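Long-range contacts in RTX toxin RtxA (Vibrio vulnificus MO6-24/O, PDB 6IMP), which is the alpha/beta hydrolase fold effector domain of a multifunctional secreted toxin, probably a hydrolase acting inside host cells, with a substrate not identified here: residues I173-S178 and L202-M207; G180-A185 and F237-N242. All coordinates share one frame; numbering follows the deposited sequence.

Contact 1: I173-S178 and L202-M207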
loop_
_atom_site.group_PDB
_atom_site.type_symbol
_atom_site.label_atom_id
_atom_site.label_comp_id
_atom_site.label_asym_id
_atom_site.label_seq_id
_atom_site.Cartn_x
_atom_site.Cartn_y
_atom_site.Cartn_z
ATOM N N ILE A 173 -7.393 10.185 -0.609
ATOM C CA ILE A 173 -7.654 8.898 0.049
ATOM C C ILE A 173 -6.451 7.966 -0.029
ATOM O O ILE A 173 -5.549 8.123 -0.878
ATOM C CB ILE A 173 -8.900 8.175 -0.514
ATOM C CG1 ILE A 173 -8.836 8.097 -2.047
ATOM C CG2 ILE A 173 -10.158 8.879 -0.036
ATOM C CD1 ILE A 173 -9.821 7.129 -2.663
ATOM N N ILE A 174 -6.447 6.997 0.875
ATOM C CA ILE A 174 -5.344 6.067 0.982
ATOM C C ILE A 174 -5.860 4.722 0.541
ATOM O O ILE A 174 -6.715 4.124 1.189
ATOM C CB ILE A 174 -4.740 6.028 2.408
ATOM C CG1 ILE A 174 -4.349 7.450 2.843
ATOM C CG2 ILE A 174 -3.494 5.159 2.428
ATOM C CD1 ILE A 174 -4.002 7.601 4.312
ATOM N N HIS A 175 -5.412 4.312 -0.635
ATOM C CA HIS A 175 -5.714 3.001 -1.173
ATOM C C HIS A 175 -4.602 2.082 -0.725
ATOM O O HIS A 175 -3.501 2.107 -1.275
ATOM C CB HIS A 175 -5.782 3.050 -2.704
ATOM C CG HIS A 175 -6.275 1.782 -3.335
ATOM N ND1 HIS A 175 -6.862 1.753 -4.581
ATOM C CD2 HIS A 175 -6.277 0.503 -2.891
ATOM C CE1 HIS A 175 -7.202 0.515 -4.879
ATOM N NE2 HIS A 175 -6.856 -0.265 -3.872
ATOM N N GLY A 176 -4.881 1.303 0.305
ATOM C CA GLY A 176 -3.912 0.340 0.833
ATOM C C GLY A 176 -4.252 -1.067 0.392
ATOM O O GLY A 176 -5.162 -1.692 0.946
ATOM N N TYR A 177 -3.550 -1.551 -0.628
ATOM C CA TYR A 177 -3.751 -2.915 -1.122
ATOM C C TYR A 177 -2.915 -3.771 -0.181
ATOM O O TYR A 177 -1.829 -3.367 0.228
ATOM C CB TYR A 177 -3.471 -2.980 -2.637
ATOM C CG TYR A 177 -3.358 -4.383 -3.239
ATOM C CD1 TYR A 177 -4.437 -5.273 -3.221
ATOM C CD2 TYR A 177 -2.218 -4.770 -3.915
ATOM C CE1 TYR A 177 -4.328 -6.539 -3.764
ATOM C CE2 TYR A 177 -2.112 -6.028 -4.474
ATOM C CZ TYR A 177 -3.170 -6.906 -4.392
ATOM O OH TYR A 177 -3.062 -8.148 -4.961
ATOM N N SER A 178 -3.448 -4.935 0.195
ATOM C CA SER A 178 -2.692 -6.103 0.668
ATOM C C SER A 178 -1.807 -5.686 1.861
ATOM O O SER A 178 -2.331 -5.082 2.798
ATOM C CB SER A 178 -1.896 -6.709 -0.492
ATOM O OG SER A 178 -1.531 -8.040 -0.203
ATOM N N LEU A 202 -9.153 3.395 2.197
ATOM C CA LEU A 202 -9.580 2.108 1.634
ATOM C C LEU A 202 -8.577 1.025 1.973
ATOM O O LEU A 202 -7.459 1.032 1.467
ATOM C CB LEU A 202 -9.745 2.190 0.106
ATOM C CG LEU A 202 -9.745 0.853 -0.647
ATOM C CD1 LEU A 202 -10.899 -0.024 -0.197
ATOM C CD2 LEU A 202 -9.781 1.054 -2.146
ATOM N N LEU A 203 -9.004 0.076 2.794
ATOM C CA LEU A 203 -8.283 -1.179 2.979
ATOM C C LEU A 203 -8.671 -2.170 1.874
ATOM O O LEU A 203 -9.651 -2.905 1.995
ATOM C CB LEU A 203 -8.589 -1.774 4.362
ATOM C CG LEU A 203 -8.223 -0.909 5.588
ATOM C CD1 LEU A 203 -8.811 -1.487 6.870
ATOM C CD2 LEU A 203 -6.717 -0.739 5.734
ATOM N N ASP A 204 -7.907 -2.160 0.787
ATOM C CA ASP A 204 -8.191 -2.999 -0.388
ATOM C C ASP A 204 -7.589 -4.382 -0.182
ATOM O O ASP A 204 -6.388 -4.547 -0.292
ATOM C CB ASP A 204 -7.608 -2.339 -1.667
ATOM C CG ASP A 204 -7.786 -3.199 -2.936
ATOM O OD1 ASP A 204 -8.543 -4.203 -2.890
ATOM O OD2 ASP A 204 -7.175 -2.860 -3.989
ATOM N N ARG A 205 -8.429 -5.374 0.091
ATOM C CA ARG A 205 -7.966 -6.770 0.217
ATOM C C ARG A 205 -6.758 -6.848 1.163
ATOM O O ARG A 205 -5.714 -7.397 0.804
ATOM C CB ARG A 205 -7.593 -7.349 -1.154
ATOM C CG ARG A 205 -8.739 -7.379 -2.155
ATOM C CD ARG A 205 -8.243 -7.608 -3.586
ATOM N NE ARG A 205 -7.758 -6.378 -4.214
ATOM C CZ ARG A 205 -7.130 -6.307 -5.391
ATOM N NH1 ARG A 205 -6.917 -7.399 -6.111
ATOM N NH2 ARG A 205 -6.691 -5.135 -5.838
ATOM N N PRO A 206 -6.897 -6.281 2.373
ATOM C CA PRO A 206 -5.801 -6.091 3.297
ATOM C C PRO A 206 -5.113 -7.359 3.754
ATOM O O PRO A 206 -5.702 -8.443 3.743
ATOM C CB PRO A 206 -6.492 -5.470 4.507
ATOM C CG PRO A 206 -7.835 -6.074 4.469
ATOM C CD PRO A 206 -8.172 -5.951 3.022
ATOM N N MET A 207 -3.888 -7.170 4.239
ATOM C CA MET A 207 -3.215 -8.118 5.121
ATOM C C MET A 207 -3.606 -7.693 6.517
ATOM O O MET A 207 -3.260 -6.592 6.928
ATOM C CB MET A 207 -1.707 -7.970 4.959
ATOM C CG MET A 207 -0.888 -8.509 6.111
ATOM S SD MET A 207 0.855 -8.134 5.900
ATOM C CE MET A 207 1.288 -9.201 4.530
#
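His175 and Asp204 meet on one face of two adjacent parallel strands, where NE2 of the imidazole donates to Asp204 OD2 over 2.6 Å, almost straight at 172°. The oxygen lies in the ring plane and is met on its anti side, the donor tilted 27° from the carboxylate plane. Asp204 CG stands opposite its backbone N (chi1 176°), which brings the carboxylate to the ring. Leu202 CD2 sits over a face of the same imidazole, a CH-pi contact 3.6 Å from the ring centroid. Within 202-207, Arg205 makes a two-nitrogen salt bridge to Asp204, NE to OD1 and NH2 to OD2, both syn but tilted; OD2 thus holds two donors from opposite faces of its plane, and the grip limits the carboxylate's rotation. The strands belong to a beta-alpha-beta unit, with helix 180-192 as the crossover, in the central sheet of an alpha/beta hydrolase fold. Tyr177 CE1 lies over a face of the Arg205 guanidinium. Against this buried group, Ser178, at the position expected of a nucleophile elbow, is partly exposed, yet two backbone bonds hold it, to Asp204 O and from Met207 N. Its CB points away but stays 4.1 Å from Arg205 O; its OG bonds His288 NE2.

Contact 2: G180-A185 and F237-N242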
loop_
_atom_site.group_PDB
_atom_site.type_symbol
_atom_site.label_atom_id
_atom_site.label_comp_id
_atom_site.label_asym_id
_atom_site.label_seq_id
_atom_site.Cartn_x
_atom_site.Cartn_y
_atom_site.Cartn_z
ATOM N N GLY A 180 0.045 -3.239 1.855
ATOM C CA GLY A 180 -0.351 -1.825 1.860
ATOM C C GLY A 180 -1.493 -1.522 2.822
ATOM O O GLY A 180 -1.544 -0.448 3.412
ATOM N N GLY A 181 -2.398 -2.480 2.992
ATOM C CA GLY A 181 -3.485 -2.382 3.986
ATOM C C GLY A 181 -3.085 -1.823 5.350
ATOM O O GLY A 181 -3.449 -0.704 5.682
ATOM N N PRO A 182 -2.339 -2.608 6.149
ATOM C CA PRO A 182 -1.852 -2.166 7.462
ATOM C C PRO A 182 -0.925 -0.945 7.397
ATOM O O PRO A 182 -0.922 -0.122 8.313
ATOM C CB PRO A 182 -1.075 -3.384 7.974
ATOM C CG PRO A 182 -0.705 -4.144 6.745
ATOM C CD PRO A 182 -1.848 -3.954 5.810
ATOM N N ILE A 183 -0.138 -0.828 6.331
ATOM C CA ILE A 183 0.716 0.348 6.174
ATOM C C ILE A 183 -0.147 1.597 6.047
ATOM O O ILE A 183 0.087 2.606 6.718
ATOM C CB ILE A 183 1.628 0.251 4.945
ATOM C CG1 ILE A 183 2.607 -0.912 5.108
ATOM C CG2 ILE A 183 2.399 1.550 4.774
ATOM C CD1 ILE A 183 3.268 -1.343 3.814
ATOM N N ALA A 184 -1.122 1.516 5.150
ATOM C CA ALA A 184 -2.071 2.592 4.934
ATOM C C ALA A 184 -2.759 2.978 6.247
ATOM O O ALA A 184 -3.012 4.153 6.509
ATOM C CB ALA A 184 -3.093 2.173 3.894
ATOM N N ALA A 185 -3.045 1.984 7.077
ATOM C CA ALA A 185 -3.645 2.244 8.379
ATOM C C ALA A 185 -2.741 3.121 9.230
ATOM O O ALA A 185 -3.207 4.102 9.784
ATOM C CB ALA A 185 -3.984 0.947 9.106
ATOM N N PHE A 237 2.569 -5.432 11.099
ATOM C CA PHE A 237 1.566 -5.113 10.083
ATOM C C PHE A 237 0.155 -5.542 10.509
ATOM O O PHE A 237 -0.616 -6.050 9.690
ATOM C CB PHE A 237 1.905 -5.783 8.741
ATOM C CG PHE A 237 3.267 -5.447 8.198
ATOM C CD1 PHE A 237 3.493 -4.242 7.544
ATOM C CD2 PHE A 237 4.294 -6.375 8.254
ATOM C CE1 PHE A 237 4.737 -3.948 7.008
ATOM C CE2 PHE A 237 5.540 -6.093 7.716
ATOM C CZ PHE A 237 5.759 -4.882 7.081
ATOM N N SER A 238 -0.177 -5.343 11.786
ATOM C CA SER A 238 -1.549 -5.543 12.253
ATOM C C SER A 238 -2.382 -4.296 11.936
ATOM O O SER A 238 -2.038 -3.191 12.366
ATOM C CB SER A 238 -1.582 -5.835 13.753
ATOM O OG SER A 238 -2.897 -5.700 14.275
ATOM N N VAL A 239 -3.460 -4.481 11.168
ATOM C CA VAL A 239 -4.371 -3.374 10.810
ATOM C C VAL A 239 -4.980 -2.755 12.068
ATOM O O VAL A 239 -4.999 -1.534 12.229
ATOM C CB VAL A 239 -5.527 -3.856 9.897
ATOM C CG1 VAL A 239 -6.560 -2.754 9.691
ATOM C CG2 VAL A 239 -4.995 -4.326 8.556
ATOM N N GLU A 240 -5.516 -3.632 12.917
ATOM C CA GLU A 240 -6.049 -3.288 14.244
ATOM C C GLU A 240 -5.080 -2.408 15.044
ATOM O O GLU A 240 -5.421 -1.274 15.427
ATOM C CB GLU A 240 -6.338 -4.585 15.022
ATOM C CG GLU A 240 -7.608 -4.575 15.863
ATOM C CD GLU A 240 -7.978 -5.962 16.375
ATOM O OE1 GLU A 240 -7.711 -6.959 15.661
ATOM O OE2 GLU A 240 -8.539 -6.057 17.490
ATOM N N LYS A 241 -3.871 -2.931 15.258
ATOM C CA LYS A 241 -2.827 -2.247 16.032
ATOM C C LYS A 241 -2.455 -0.900 15.408
ATOM O O LYS A 241 -2.390 0.120 16.101
ATOM C CB LYS A 241 -1.589 -3.143 16.140
ATOM C CG LYS A 241 -0.431 -2.574 16.960
ATOM C CD LYS A 241 0.525 -3.688 17.394
ATOM C CE LYS A 241 1.979 -3.244 17.428
ATOM N NZ LYS A 241 2.216 -2.166 18.426
ATOM N N ASN A 242 -2.249 -0.898 14.092
ATOM C CA ASN A 242 -1.901 0.318 13.364
ATOM C C ASN A 242 -3.067 1.340 13.288
ATOM O O ASN A 242 -2.859 2.493 12.894
ATOM C CB ASN A 242 -1.452 -0.026 11.937
ATOM C CG ASN A 242 -0.163 -0.832 11.888
ATOM O OD1 ASN A 242 0.116 -1.672 12.752
ATOM N ND2 ASN A 242 0.604 -0.616 10.831
#
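Pro182 presses the first turn of its helix against the backbone of Phe237, its CB 3.2 Å from Phe237 O, while CG lies 3.7 Å from Phe237 CB. Val239 brings CG2 in on another side of the proline, 4.1 Å from Pro182 CB, the two side chains crossing at about a right angle. The two backbones come nearest at this pair. Further round the helix, Ile183 runs alongside Phe237 and puts CG1 at the edge of the aromatic ring, near its plane, 4.2 Å from CE1. One turn on from Pro182, the methyl of Ala185 rests on Asn242 CB at 3.9 Å. Polar contact across the interface is slight: Asn242 ND2 gives a weak, bent hydrogen bond to Pro182 O (3.0 Å, 130°), and its stronger partner is the hydroxyl of Tyr151. With CG beside its own backbone N (chi1 -65°), Asn242 brings its amide nitrogen to the proline carbonyl.

Behind these contacts, Ser238 is the N-cap of the short, weakly bonded helix that carries Val239 and Asn242, its OG accepting from Lys241 N at 3.1 Å. Phe237 is held from outside as well, its backbone N bonding Glu147 OE2. The contact therefore joins the start of helix 180-192, whose first residue, Gly180, completes the probable nucleophile-elbow pattern, to the short helix 239-243; Ile183 also packs on helix 147-164 and strand 101-105, and Val239 on helix 260-274.

The centres of contact 1 and contact 2 lie about 9 Å apart, and the chain alternates between them: strand 172-177 runs through the elbow into helix 180-192, which returns to strand 200-204 before the chain reaches 237-242. Met207 bridges them, its O lying 3.2 Å from Pro182 CD and 3.3 Å from Val239 CG2. On the sheet face reached by helix 180-192, Ile174 CG2 packs on Ala184 CB at 3.4 Å and Leu203 CD2 approaches Gly181 O. Contact 1 carries Ser178, bonded to His288 in what is probably the active site, whereas contact 2 packs the helix that leads away from that serine. This illustrates how a strand-turn-helix unit can be held on both sides of its turn.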